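Local coordinates for protein putative ribose operon repressor (Burkholderia thailandensis, PDB 3EGC) that probably acts as a LacI-family transcriptional repressor, with a periplasmic-binding-protein-like sugar-sensing domain that would control its binding to DNA, at residues V11-V15 with A56-F60; R114-E118 with F147-A153; V158-W162 with D185-A189; S193-E199 with S220-W226; L234-P240 with Q268-H274. All coordinates share one frame; numbering follows the deposited sequence.

Contact 1: V11-V15 with A56-F60; sequences VGLIV and AVGQF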
# COMPACT_ATOMS: atom_id res chain seq x y z
N VAL A 11 -2.01 -16.29 15.11
CA VAL A 11 -3.18 -15.46 15.18
C VAL A 11 -3.62 -15.24 13.74
O VAL A 11 -2.80 -15.23 12.86
CB VAL A 11 -2.78 -14.16 15.88
CG1 VAL A 11 -3.53 -12.98 15.38
CG2 VAL A 11 -2.87 -14.33 17.35
N GLY A 12 -4.90 -15.03 13.52
CA GLY A 12 -5.44 -14.87 12.17
C GLY A 12 -5.63 -13.38 11.90
O GLY A 12 -6.20 -12.70 12.74
N LEU A 13 -5.09 -12.86 10.79
CA LEU A 13 -5.32 -11.47 10.40
C LEU A 13 -6.13 -11.47 9.12
O LEU A 13 -5.75 -12.09 8.12
CB LEU A 13 -4.04 -10.69 10.19
CG LEU A 13 -4.16 -9.31 9.54
CD1 LEU A 13 -5.02 -8.33 10.39
CD2 LEU A 13 -2.79 -8.66 9.24
N ILE A 14 -7.31 -10.90 9.21
CA ILE A 14 -8.21 -10.91 8.08
C ILE A 14 -8.47 -9.47 7.75
O ILE A 14 -8.91 -8.74 8.57
CB ILE A 14 -9.55 -11.65 8.40
CG1 ILE A 14 -9.26 -13.14 8.64
CG2 ILE A 14 -10.59 -11.42 7.24
CD1 ILE A 14 -10.49 -14.01 9.10
N VAL A 15 -8.17 -9.09 6.54
CA VAL A 15 -8.19 -7.72 6.16
C VAL A 15 -9.13 -7.52 4.96
O VAL A 15 -9.09 -8.30 4.02
CB VAL A 15 -6.73 -7.30 5.87
CG1 VAL A 15 -6.61 -6.31 4.74
CG2 VAL A 15 -6.06 -6.81 7.17
N ALA A 56 -12.79 -17.13 5.46
CA ALA A 56 -11.51 -17.00 6.13
C ALA A 56 -11.66 -17.31 7.63
O ALA A 56 -10.84 -18.06 8.20
CB ALA A 56 -10.91 -15.68 5.89
N VAL A 57 -12.72 -16.77 8.25
CA VAL A 57 -12.89 -16.88 9.69
C VAL A 57 -12.96 -18.39 10.04
O VAL A 57 -12.24 -18.85 10.90
CB VAL A 57 -14.16 -16.15 10.23
CG1 VAL A 57 -14.49 -16.61 11.70
CG2 VAL A 57 -14.00 -14.62 10.21
N GLY A 58 -13.81 -19.12 9.33
CA GLY A 58 -13.97 -20.57 9.49
C GLY A 58 -12.68 -21.34 9.19
O GLY A 58 -12.29 -22.22 9.93
N GLN A 59 -11.99 -20.93 8.15
CA GLN A 59 -10.72 -21.52 7.81
C GLN A 59 -9.70 -21.34 8.93
O GLN A 59 -9.02 -22.32 9.33
CB GLN A 59 -10.25 -20.90 6.52
CG GLN A 59 -8.90 -21.34 6.06
CD GLN A 59 -8.51 -20.59 4.83
OE1 GLN A 59 -9.24 -20.61 3.83
NE2 GLN A 59 -7.36 -19.89 4.90
N PHE A 60 -9.64 -20.12 9.47
CA PHE A 60 -8.69 -19.78 10.53
C PHE A 60 -9.06 -20.47 11.88
O PHE A 60 -8.21 -20.97 12.70
CB PHE A 60 -8.55 -18.20 10.64
CG PHE A 60 -7.68 -17.58 9.53
CD1 PHE A 60 -7.02 -18.38 8.58
CD2 PHE A 60 -7.50 -16.23 9.45
CE1 PHE A 60 -6.24 -17.83 7.59
CE2 PHE A 60 -6.66 -15.64 8.47
CZ PHE A 60 -6.04 -16.44 7.54
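I14 reaches from strand 11-15 across to helix 56-60 and carries most of this contact. From CB the chain leaves with CG1 beside the backbone N (chi1 -65°), and I14 CG1 comes to rest 3.6 Å from F60 CE2, approaching the ring obliquely. The extended second torsion (175°) carries I14 CD1 to the helix, 3.6 Å from A56 CB and 3.7 Å from V57 CG2, near V57 N as well. Isoleucine suits this place because its longer branch reaches the helix, with CG1 against the ring and CD1 at the alanine.

F60 lies one helical turn after A56, tied to it by the bond from F60 N to A56 O, and slides past I14 in the opposite direction. Glycine leaves CA bare at G12, so the F60 ring can lie directly against the strand, F60 CD2 3.7 Å from G12 CA. L13 O meets the ring edge near its plane, 3.7 Å from F60 CE2.

Strand and helix run nearly antiparallel, 170° between their directions, as in the alpha/beta layering of a Rossmann-like lobe. Strand 11-15 bonds to strands 40-45 and 67-70 on its two edges, and F60 also touches L42 and L68 from them.

Contact 2: R114-E118 with F147-A153; sequences RTAVE and FRAAMSA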
# COMPACT_ATOMS: atom_id res chain seq x y z
N ARG A 114 -14.00 17.09 12.01
CA ARG A 114 -14.38 18.39 12.47
C ARG A 114 -13.16 19.36 12.35
O ARG A 114 -13.30 20.53 11.91
CB ARG A 114 -14.85 18.31 13.92
CG ARG A 114 -15.48 19.57 14.42
CD ARG A 114 -15.96 19.45 15.86
NE ARG A 114 -16.39 20.76 16.33
CZ ARG A 114 -17.19 21.01 17.36
NH1 ARG A 114 -17.68 20.03 18.07
NH2 ARG A 114 -17.50 22.26 17.64
N THR A 115 -11.98 18.85 12.73
CA THR A 115 -10.78 19.66 12.68
C THR A 115 -10.45 20.03 11.23
O THR A 115 -10.16 21.17 10.94
CB THR A 115 -9.56 18.97 13.32
OG1 THR A 115 -9.82 18.70 14.70
CG2 THR A 115 -8.26 19.85 13.24
N ALA A 116 -10.55 19.06 10.30
CA ALA A 116 -10.23 19.34 8.91
C ALA A 116 -11.22 20.31 8.28
O ALA A 116 -10.87 21.21 7.53
CB ALA A 116 -10.14 18.08 8.14
N VAL A 117 -12.50 20.12 8.59
CA VAL A 117 -13.51 21.05 8.06
C VAL A 117 -13.40 22.46 8.66
O VAL A 117 -13.67 23.44 7.99
CB VAL A 117 -14.90 20.46 8.18
CG1 VAL A 117 -16.01 21.54 7.95
CG2 VAL A 117 -15.04 19.23 7.25
N GLU A 118 -13.00 22.55 9.92
CA GLU A 118 -12.86 23.84 10.60
C GLU A 118 -11.73 24.64 10.01
O GLU A 118 -11.76 25.88 9.99
CB GLU A 118 -12.60 23.66 12.08
CG GLU A 118 -13.77 23.07 12.83
CD GLU A 118 -13.55 23.09 14.34
OE1 GLU A 118 -12.49 22.63 14.78
OE2 GLU A 118 -14.45 23.56 15.07
N PHE A 147 -18.07 16.45 10.10
CA PHE A 147 -18.36 17.48 9.15
C PHE A 147 -19.56 18.33 9.58
O PHE A 147 -19.48 19.56 9.67
CB PHE A 147 -18.54 16.87 7.79
CG PHE A 147 -19.24 17.77 6.80
CD1 PHE A 147 -18.53 18.78 6.16
CD2 PHE A 147 -20.59 17.59 6.51
CE1 PHE A 147 -19.10 19.57 5.23
CE2 PHE A 147 -21.20 18.42 5.58
CZ PHE A 147 -20.44 19.40 4.92
N ARG A 148 -20.64 17.67 9.96
CA ARG A 148 -21.87 18.38 10.30
C ARG A 148 -21.68 19.20 11.56
O ARG A 148 -22.26 20.31 11.69
CB ARG A 148 -23.05 17.44 10.48
CG ARG A 148 -23.55 16.76 9.20
CD ARG A 148 -24.88 16.00 9.52
NE ARG A 148 -25.32 15.15 8.42
CZ ARG A 148 -26.09 15.56 7.41
NH1 ARG A 148 -26.49 16.85 7.35
NH2 ARG A 148 -26.41 14.70 6.46
N ALA A 149 -20.88 18.68 12.49
CA ALA A 149 -20.69 19.35 13.75
C ALA A 149 -19.88 20.61 13.53
O ALA A 149 -20.11 21.62 14.20
CB ALA A 149 -20.02 18.42 14.77
N ALA A 150 -18.92 20.57 12.61
CA ALA A 150 -18.10 21.75 12.31
C ALA A 150 -18.95 22.82 11.62
O ALA A 150 -18.89 23.98 11.94
CB ALA A 150 -16.90 21.37 11.38
N MET A 151 -19.72 22.41 10.65
CA MET A 151 -20.62 23.30 9.94
C MET A 151 -21.60 23.95 10.89
O MET A 151 -21.80 25.16 10.88
CB MET A 151 -21.32 22.54 8.79
CG MET A 151 -20.30 22.14 7.65
SD MET A 151 -19.42 23.55 6.80
CE MET A 151 -20.67 23.95 5.58
N SER A 152 -22.17 23.13 11.75
CA SER A 152 -23.18 23.56 12.70
C SER A 152 -22.60 24.65 13.58
O SER A 152 -23.20 25.73 13.75
CB SER A 152 -23.62 22.37 13.56
OG SER A 152 -25.00 22.40 13.84
N ALA A 153 -21.42 24.37 14.12
CA ALA A 153 -20.83 25.22 15.12
C ALA A 153 -20.49 26.59 14.55
O ALA A 153 -20.41 27.58 15.30
CB ALA A 153 -19.59 24.59 15.70
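V117 CG2 meets the ring of F147 at its edge, near the ring plane, 3.7 Å from F147 CD1. One face of that ring is taken by its own helix neighbour, M151 CG, which lies toward the rim. The other flat group, the guanidinium of R114, has A149 O over one face, again offset toward the rim, while A153 CB stands obliquely to it, 3.7 Å from R114 NH2.

These are two helices of an alpha/beta lobe, packed side by side at a crossing angle of -44° with their axes 8.1 Å apart. So close an approach rests on A150, whose small methyl lets its CA come within 5.0 Å of R114 CA; that methyl occupies the middle of the interface, touched by R114, V117 and E118. Deeper in, V117 and F147 turn toward L191 of strand 189-192, and F147 and M151 reach I128 of strand 128-131, so apolar types suit the sheet side.

Toward solvent the character changes. R114 has CG anti to its N (chi1 -171°) and runs extended to NE, which lays its aliphatic part along A150 and carries the charge outward past A149 to A153. A long salt bridge joins its NE to E118, one turn later in the same helix. At the centre, V117 CG1 sits 3.5 Å from A150 CB.

Contact 3: V158-W162 with D185-A189; sequences VRQEW and DRPTA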
# COMPACT_ATOMS: atom_id res chain seq x y z
N VAL A 158 -25.91 23.27 5.59
CA VAL A 158 -25.41 22.26 4.68
C VAL A 158 -26.50 21.70 3.81
O VAL A 158 -27.45 21.14 4.31
CB VAL A 158 -24.72 21.09 5.43
CG1 VAL A 158 -25.41 20.80 6.69
CG2 VAL A 158 -24.67 19.84 4.58
N ARG A 159 -26.35 21.83 2.50
CA ARG A 159 -27.28 21.21 1.57
C ARG A 159 -26.94 19.73 1.43
O ARG A 159 -25.78 19.40 1.14
CB ARG A 159 -27.20 21.86 0.19
CG ARG A 159 -28.05 23.11 0.05
CD ARG A 159 -27.22 24.35 0.06
NE ARG A 159 -27.19 25.03 -1.24
CZ ARG A 159 -28.11 25.91 -1.64
NH1 ARG A 159 -28.00 26.54 -2.80
NH2 ARG A 159 -29.15 26.19 -0.85
N GLN A 160 -27.95 18.88 1.60
CA GLN A 160 -27.83 17.45 1.38
C GLN A 160 -27.17 17.12 0.08
O GLN A 160 -26.42 16.15 0.04
CB GLN A 160 -29.18 16.72 1.40
CG GLN A 160 -29.49 15.90 2.65
CD GLN A 160 -28.41 14.86 3.00
OE1 GLN A 160 -28.07 14.69 4.17
NE2 GLN A 160 -27.87 14.19 2.00
N GLU A 161 -27.46 17.88 -0.98
CA GLU A 161 -26.89 17.63 -2.30
C GLU A 161 -25.35 17.90 -2.36
O GLU A 161 -24.69 17.68 -3.41
CB GLU A 161 -27.63 18.42 -3.37
CG GLU A 161 -27.62 19.94 -3.16
CD GLU A 161 -28.85 20.46 -2.43
OE1 GLU A 161 -29.16 21.64 -2.69
OE2 GLU A 161 -29.47 19.74 -1.61
N TRP A 162 -24.79 18.37 -1.25
CA TRP A 162 -23.35 18.57 -1.11
C TRP A 162 -22.68 17.26 -0.56
O TRP A 162 -21.45 17.13 -0.54
CB TRP A 162 -23.03 19.75 -0.18
CG TRP A 162 -23.42 21.11 -0.72
CD1 TRP A 162 -23.75 21.42 -2.01
CD2 TRP A 162 -23.46 22.36 0.02
NE1 TRP A 162 -24.02 22.76 -2.11
CE2 TRP A 162 -23.85 23.36 -0.88
CE3 TRP A 162 -23.21 22.70 1.36
CZ2 TRP A 162 -23.98 24.70 -0.49
CZ3 TRP A 162 -23.36 24.02 1.76
CH2 TRP A 162 -23.75 25.01 0.84
N ASP A 185 -25.56 25.35 -6.66
CA ASP A 185 -24.58 26.01 -5.78
C ASP A 185 -23.48 25.03 -5.33
O ASP A 185 -23.34 24.77 -4.14
CB ASP A 185 -25.28 26.63 -4.55
CG ASP A 185 -26.20 27.80 -4.91
OD1 ASP A 185 -26.59 27.92 -6.10
OD2 ASP A 185 -26.55 28.61 -4.00
N ARG A 186 -22.69 24.51 -6.26
CA ARG A 186 -21.63 23.58 -5.89
C ARG A 186 -20.71 24.15 -4.81
O ARG A 186 -20.49 25.36 -4.75
CB ARG A 186 -20.81 23.12 -7.09
CG ARG A 186 -19.89 24.15 -7.68
CD ARG A 186 -18.63 23.50 -8.29
NE ARG A 186 -17.75 24.48 -8.93
CZ ARG A 186 -16.86 25.21 -8.29
NH1 ARG A 186 -16.69 25.10 -6.99
NH2 ARG A 186 -16.12 26.06 -8.96
N PRO A 187 -20.17 23.25 -3.96
CA PRO A 187 -19.19 23.60 -2.92
C PRO A 187 -17.87 24.09 -3.54
O PRO A 187 -17.59 23.82 -4.72
CB PRO A 187 -18.96 22.29 -2.13
CG PRO A 187 -19.80 21.22 -2.78
CD PRO A 187 -20.55 21.82 -3.96
N THR A 188 -17.10 24.83 -2.74
CA THR A 188 -15.78 25.29 -3.12
C THR A 188 -14.76 24.42 -2.40
O THR A 188 -13.58 24.48 -2.66
CB THR A 188 -15.57 26.79 -2.71
OG1 THR A 188 -16.02 26.99 -1.38
CG2 THR A 188 -16.44 27.72 -3.62
N ALA A 189 -15.24 23.63 -1.46
CA ALA A 189 -14.37 22.71 -0.75
C ALA A 189 -15.11 21.39 -0.43
O ALA A 189 -16.35 21.33 -0.38
CB ALA A 189 -13.85 23.35 0.48
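W162 and P187 slide past each other in opposite directions, the proline CG lying over one face of the indole and its CD 3.8 Å from W162 CD1. P187 suits this place as a compact ring whose CG and CD can lie against an aromatic face. R159 CB lies over the centre of the opposite face, so the indole is held between the two.

The indole N-H has a polar partner in D185 O, 2.9 Å from W162 NE1, but the bond is bent, with an N-H...O angle of 132°. The donor stands above the carbonyl plane, and the oxygen is itself tilted from the ring plane.

At the outer rim R159 and D185 pass at an angle, their guanidinium and carboxylate planes 42° apart. The arginine chain bends at chi2 and chi3, which turns R159 NH1 back to D185 OD2, 2.8 Å away, in a salt bridge through a single nitrogen.

The contact joins the turn leading into strand 163-164 to the loop entering strand 189-192, at the edge of the sheet. Its buried half is apolar packing with the indole N-H satisfied by a carbonyl; the ion pair lies between two exposed residues, where solvent would probably weaken its pull.

Contact 4: S193-E199 with S220-W226; sequences SSHRITE and SFDNLPW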
# COMPACT_ATOMS: atom_id res chain seq x y z
N SER A 193 -13.32 11.29 2.67
CA SER A 193 -13.14 10.41 3.78
C SER A 193 -11.97 9.40 3.73
O SER A 193 -11.74 8.74 4.69
CB SER A 193 -14.46 9.71 4.10
OG SER A 193 -14.81 8.83 3.08
N SER A 194 -11.23 9.31 2.63
CA SER A 194 -9.98 8.54 2.58
C SER A 194 -9.22 8.90 1.33
O SER A 194 -9.76 9.60 0.46
CB SER A 194 -10.25 7.03 2.59
OG SER A 194 -10.93 6.64 1.41
N HIS A 195 -7.97 8.42 1.23
CA HIS A 195 -7.09 8.69 0.08
C HIS A 195 -7.67 8.15 -1.21
O HIS A 195 -7.52 8.76 -2.25
CB HIS A 195 -5.67 8.16 0.30
CG HIS A 195 -5.57 6.66 0.33
ND1 HIS A 195 -5.03 5.94 -0.71
CD2 HIS A 195 -5.87 5.75 1.30
CE1 HIS A 195 -5.02 4.64 -0.39
NE2 HIS A 195 -5.53 4.50 0.82
N ARG A 196 -8.37 7.02 -1.12
CA ARG A 196 -8.94 6.40 -2.31
C ARG A 196 -10.13 7.19 -2.87
O ARG A 196 -10.29 7.33 -4.06
CB ARG A 196 -9.28 4.94 -2.07
CG ARG A 196 -9.55 4.20 -3.38
CD ARG A 196 -8.85 2.82 -3.42
NE ARG A 196 -7.40 2.90 -3.24
CZ ARG A 196 -6.63 1.86 -2.94
NH1 ARG A 196 -5.35 2.05 -2.80
NH2 ARG A 196 -7.14 0.63 -2.85
N ILE A 197 -10.91 7.77 -1.95
CA ILE A 197 -11.95 8.72 -2.31
C ILE A 197 -11.37 10.03 -2.82
O ILE A 197 -11.89 10.61 -3.79
CB ILE A 197 -12.96 8.91 -1.13
CG1 ILE A 197 -13.77 7.62 -0.96
CG2 ILE A 197 -13.91 10.11 -1.34
CD1 ILE A 197 -14.40 7.55 0.37
N THR A 198 -10.28 10.48 -2.18
CA THR A 198 -9.58 11.66 -2.68
C THR A 198 -9.11 11.47 -4.14
O THR A 198 -9.19 12.39 -4.94
CB THR A 198 -8.39 12.07 -1.79
OG1 THR A 198 -8.85 12.29 -0.46
CG2 THR A 198 -7.81 13.37 -2.33
N GLU A 199 -8.65 10.26 -4.49
CA GLU A 199 -8.36 9.95 -5.91
C GLU A 199 -9.61 10.19 -6.80
O GLU A 199 -9.56 10.90 -7.78
CB GLU A 199 -7.85 8.51 -6.06
CG GLU A 199 -6.61 8.17 -5.18
CD GLU A 199 -6.15 6.77 -5.34
OE1 GLU A 199 -7.01 5.90 -5.67
OE2 GLU A 199 -4.93 6.54 -5.15
N SER A 220 -8.52 15.66 3.36
CA SER A 220 -8.66 14.24 3.23
C SER A 220 -8.20 13.54 4.50
O SER A 220 -7.36 14.08 5.22
CB SER A 220 -7.81 13.75 2.06
OG SER A 220 -7.94 12.35 1.85
N PHE A 221 -8.75 12.34 4.78
CA PHE A 221 -8.10 11.41 5.70
C PHE A 221 -6.97 10.62 4.99
O PHE A 221 -7.00 10.45 3.78
CB PHE A 221 -9.08 10.38 6.29
CG PHE A 221 -9.90 10.90 7.46
CD1 PHE A 221 -9.79 10.30 8.70
CD2 PHE A 221 -10.84 11.94 7.30
CE1 PHE A 221 -10.55 10.72 9.77
CE2 PHE A 221 -11.61 12.38 8.37
CZ PHE A 221 -11.48 11.79 9.61
N ASP A 222 -6.01 10.13 5.78
CA ASP A 222 -4.86 9.42 5.25
C ASP A 222 -3.77 10.36 4.74
O ASP A 222 -4.00 11.22 3.87
CB ASP A 222 -5.28 8.44 4.16
CG ASP A 222 -6.30 7.45 4.65
OD1 ASP A 222 -6.18 7.04 5.86
OD2 ASP A 222 -7.21 7.15 3.87
N ASN A 223 -2.56 10.14 5.23
CA ASN A 223 -1.45 11.01 4.91
C ASN A 223 -0.54 10.33 3.91
O ASN A 223 0.36 9.58 4.29
CB ASN A 223 -0.66 11.32 6.21
CG ASN A 223 0.45 12.29 5.99
OD1 ASN A 223 0.61 12.82 4.88
ND2 ASN A 223 1.20 12.60 7.06
N LEU A 224 -0.77 10.58 2.63
CA LEU A 224 0.03 10.03 1.57
C LEU A 224 0.98 11.12 1.05
O LEU A 224 0.55 12.24 0.82
CB LEU A 224 -0.93 9.57 0.46
CG LEU A 224 -1.78 8.25 0.51
CD1 LEU A 224 -1.01 7.08 -0.02
CD2 LEU A 224 -2.29 7.90 1.93
N PRO A 225 2.26 10.79 0.84
CA PRO A 225 3.25 11.72 0.28
C PRO A 225 2.78 12.51 -0.95
O PRO A 225 2.97 13.70 -0.99
CB PRO A 225 4.47 10.81 -0.06
CG PRO A 225 4.35 9.67 1.10
CD PRO A 225 2.82 9.45 1.14
N TRP A 226 2.12 11.88 -1.91
CA TRP A 226 1.66 12.62 -3.07
C TRP A 226 0.77 13.82 -2.75
O TRP A 226 0.80 14.79 -3.43
CB TRP A 226 1.05 11.70 -4.13
CG TRP A 226 -0.27 11.10 -3.76
CD1 TRP A 226 -0.49 9.84 -3.24
CD2 TRP A 226 -1.57 11.72 -3.89
NE1 TRP A 226 -1.83 9.66 -3.03
CE2 TRP A 226 -2.52 10.78 -3.42
CE3 TRP A 226 -2.02 12.95 -4.41
CZ2 TRP A 226 -3.88 11.02 -3.45
CZ3 TRP A 226 -3.39 13.20 -4.44
CH2 TRP A 226 -4.31 12.25 -3.93
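H195 and D222 are brought together by their first torsions. H195 CG sits between its own N and carbonyl carbon (chi1 68°), a crowded position that directs the ring outward to D222 and L224, while D222 CG lies beside its backbone N (chi1 -58°). D222 OD2 thereby reaches two parts of H195. With its anti lone pair it accepts the backbone N-H of H195, 3.0 Å away and nearly straight at 161°; it also lies at the edge of the imidazole, 3.2 Å from CD2, with ring and carboxylate planes well turned from each other. The other carboxylate oxygen, OD1, is bonded to Q239, and H195 NE2 to N20 OD1.

L224 CD2 makes an off-centre CH-pi contact, 4.3 Å from the centroid of the H195 ring.

The contact joins elements of a beta-alpha-beta unit, strand 189-192, helix 195-208 and strand 217-221, with residues 222-226 continuing beyond its second strand. S194 is the N-cap, and the aspartate beyond the second strand takes up an N-H of the first turn, where a negative group would be favoured by the helix dipole. In this family, loops at such strand ends commonly line the cleft between lobes.

One turn on, T198 puts OG1 beside its N, within 2.5 Å of S220 OG: a very short hydrogen bond between small hydroxyl residues that let helix and strand come close. T198 OG1 is also bonded to T192 OG1. T198 CG2 rests 4.0 Å from W226 CH2, and the W226 ring stacks on W226 of the second subunit.

Contact 5: L234-P240 with Q268-H274; sequences LPVVEQP and QTRFVTH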
# COMPACT_ATOMS: atom_id res chain seq x y z
N LEU A 234 -2.34 19.20 -0.09
CA LEU A 234 -3.64 18.76 0.36
C LEU A 234 -3.61 18.44 1.86
O LEU A 234 -2.95 17.48 2.27
CB LEU A 234 -4.06 17.57 -0.46
CG LEU A 234 -5.57 17.38 -0.64
CD1 LEU A 234 -5.72 16.64 -1.93
CD2 LEU A 234 -6.13 16.60 0.53
N PRO A 235 -4.31 19.23 2.68
CA PRO A 235 -4.27 18.93 4.12
C PRO A 235 -4.96 17.61 4.49
O PRO A 235 -5.98 17.26 3.92
CB PRO A 235 -4.96 20.13 4.76
CG PRO A 235 -5.11 21.20 3.59
CD PRO A 235 -5.20 20.37 2.37
N VAL A 236 -4.36 16.88 5.42
CA VAL A 236 -4.78 15.54 5.68
C VAL A 236 -4.95 15.26 7.13
O VAL A 236 -4.21 15.75 7.93
CB VAL A 236 -3.75 14.48 5.21
CG1 VAL A 236 -4.44 13.52 4.27
CG2 VAL A 236 -2.60 15.14 4.56
N VAL A 237 -5.92 14.44 7.45
CA VAL A 237 -5.96 13.87 8.77
C VAL A 237 -5.22 12.53 8.76
O VAL A 237 -5.68 11.53 8.18
CB VAL A 237 -7.39 13.85 9.42
CG1 VAL A 237 -8.46 13.77 8.41
CG2 VAL A 237 -7.51 12.75 10.53
N GLU A 238 -4.04 12.55 9.36
CA GLU A 238 -3.23 11.36 9.45
C GLU A 238 -3.80 10.40 10.46
O GLU A 238 -4.12 10.79 11.58
CB GLU A 238 -1.78 11.71 9.81
CG GLU A 238 -0.86 10.52 9.95
CD GLU A 238 0.51 10.92 10.36
OE1 GLU A 238 0.87 10.75 11.56
OE2 GLU A 238 1.24 11.44 9.47
N GLN A 239 -3.92 9.14 10.06
CA GLN A 239 -4.35 8.09 10.97
C GLN A 239 -3.11 7.37 11.48
O GLN A 239 -2.18 7.20 10.70
CB GLN A 239 -5.29 7.12 10.26
CG GLN A 239 -6.60 7.75 9.92
CD GLN A 239 -7.64 6.69 9.53
OE1 GLN A 239 -8.31 6.11 10.39
NE2 GLN A 239 -7.75 6.41 8.22
N PRO A 240 -3.11 6.94 12.77
CA PRO A 240 -2.00 6.16 13.33
C PRO A 240 -2.06 4.67 12.90
O PRO A 240 -2.20 3.75 13.72
CB PRO A 240 -2.21 6.31 14.85
CG PRO A 240 -3.72 6.35 14.98
CD PRO A 240 -4.26 6.98 13.69
N GLN A 268 -5.59 8.60 18.69
CA GLN A 268 -5.39 9.95 18.22
C GLN A 268 -4.91 10.04 16.75
O GLN A 268 -3.98 9.32 16.30
CB GLN A 268 -4.38 10.63 19.18
CG GLN A 268 -3.47 11.78 18.61
CD GLN A 268 -2.32 12.16 19.61
OE1 GLN A 268 -1.26 11.54 19.68
NE2 GLN A 268 -2.57 13.16 20.41
N THR A 269 -5.57 10.90 16.02
CA THR A 269 -5.22 11.26 14.70
C THR A 269 -4.59 12.67 14.76
O THR A 269 -4.78 13.44 15.72
CB THR A 269 -6.49 11.35 13.82
OG1 THR A 269 -7.33 12.41 14.25
CG2 THR A 269 -7.25 10.11 13.92
N ARG A 270 -3.88 13.04 13.73
CA ARG A 270 -3.32 14.33 13.74
C ARG A 270 -3.54 15.04 12.40
O ARG A 270 -3.46 14.44 11.33
CB ARG A 270 -1.86 14.32 14.17
CG ARG A 270 -0.89 14.49 13.08
CD ARG A 270 0.50 14.31 13.59
NE ARG A 270 1.44 15.07 12.80
CZ ARG A 270 2.17 14.56 11.82
NH1 ARG A 270 2.08 13.29 11.50
NH2 ARG A 270 2.99 15.35 11.16
N PHE A 271 -3.83 16.32 12.50
CA PHE A 271 -4.10 17.13 11.31
C PHE A 271 -2.78 17.66 10.75
O PHE A 271 -1.96 18.24 11.47
CB PHE A 271 -5.04 18.29 11.66
CG PHE A 271 -5.58 19.00 10.47
CD1 PHE A 271 -5.49 20.38 10.38
CD2 PHE A 271 -6.16 18.30 9.43
CE1 PHE A 271 -5.97 21.06 9.26
CE2 PHE A 271 -6.68 18.96 8.35
CZ PHE A 271 -6.58 20.36 8.25
N VAL A 272 -2.55 17.42 9.47
CA VAL A 272 -1.29 17.84 8.84
C VAL A 272 -1.62 18.79 7.72
O VAL A 272 -2.31 18.42 6.76
CB VAL A 272 -0.54 16.61 8.28
CG1 VAL A 272 0.79 17.01 7.57
CG2 VAL A 272 -0.32 15.55 9.40
N THR A 273 -1.13 20.02 7.82
CA THR A 273 -1.40 21.03 6.79
C THR A 273 -0.23 21.14 5.81
O THR A 273 -0.41 21.65 4.72
CB THR A 273 -1.69 22.45 7.41
OG1 THR A 273 -0.56 22.90 8.16
CG2 THR A 273 -2.86 22.35 8.36
N HIS A 274 0.96 20.67 6.19
CA HIS A 274 2.12 20.75 5.30
C HIS A 274 2.70 22.17 5.11
O HIS A 274 2.62 23.04 5.97
CB HIS A 274 1.81 20.19 3.90
CG HIS A 274 1.27 18.80 3.90
ND1 HIS A 274 -0.01 18.49 3.50
CD2 HIS A 274 1.84 17.62 4.25
CE1 HIS A 274 -0.21 17.18 3.61
NE2 HIS A 274 0.89 16.64 4.09
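E238 and R270 face each other as a hydrogen-bonded pair in an antiparallel beta ladder, strand 236-238 against strand 270-272 of the mixed sheet. V236 and V272 form the other hydrogen-bonded pair, and V237 stands opposite F271 as the non-hydrogen-bonded pair between them.

The packed part is the V237 and F271 face, with P235 and T269 beside it. F271 swings toward P235, bringing CZ to 3.9 Å from P235 CB, and its ring is received by A116 and Y119 of helix 109-122. V237 CG2 lies 3.7 Å from T269 CB. Beta-branched valine and threonine suit the extended backbone here. In the ladder itself V272 N binds V236 O at 2.8 Å, nearly along the C=O axis.

The opposite face is more open to solvent, where R270 is exposed and E238 partly so. E238 extends with CG anti to its N (chi1 179°), and its carboxylate is turned 73° from the guanidinium plane while OE1 lies at the guanidinium edge. N223 ND2 bonds E238 OE2, so with R270 the carboxylate has two partners. V272 CG2 lies over the centre of the guanidinium, an apolar support for the arginine, and E238 OE1 meets R270 NH1 at 2.8 Å.

Overall arrangement
From the N terminus, contact 1 closes first, joining the opening strand to helix 50-62 in the N-terminal lobe. The other four follow in series, none nested or crossing, and contact 1 stands apart, its centre 28 Å or more from each of theirs. Contact 2 pairs helices 109-122 and 138-153; contact 3 ties the loop after helix 138-153 to the loop before strand 189-192, and R148 with Q160 links contacts 2 and 3. Contact 4 closes the strand-helix-strand unit after it. Contact 5 then brings the end of the chain back: its strand 236-238 pairs with strand 217-221 of contact 4, and F271 packs on the helix of contact 2.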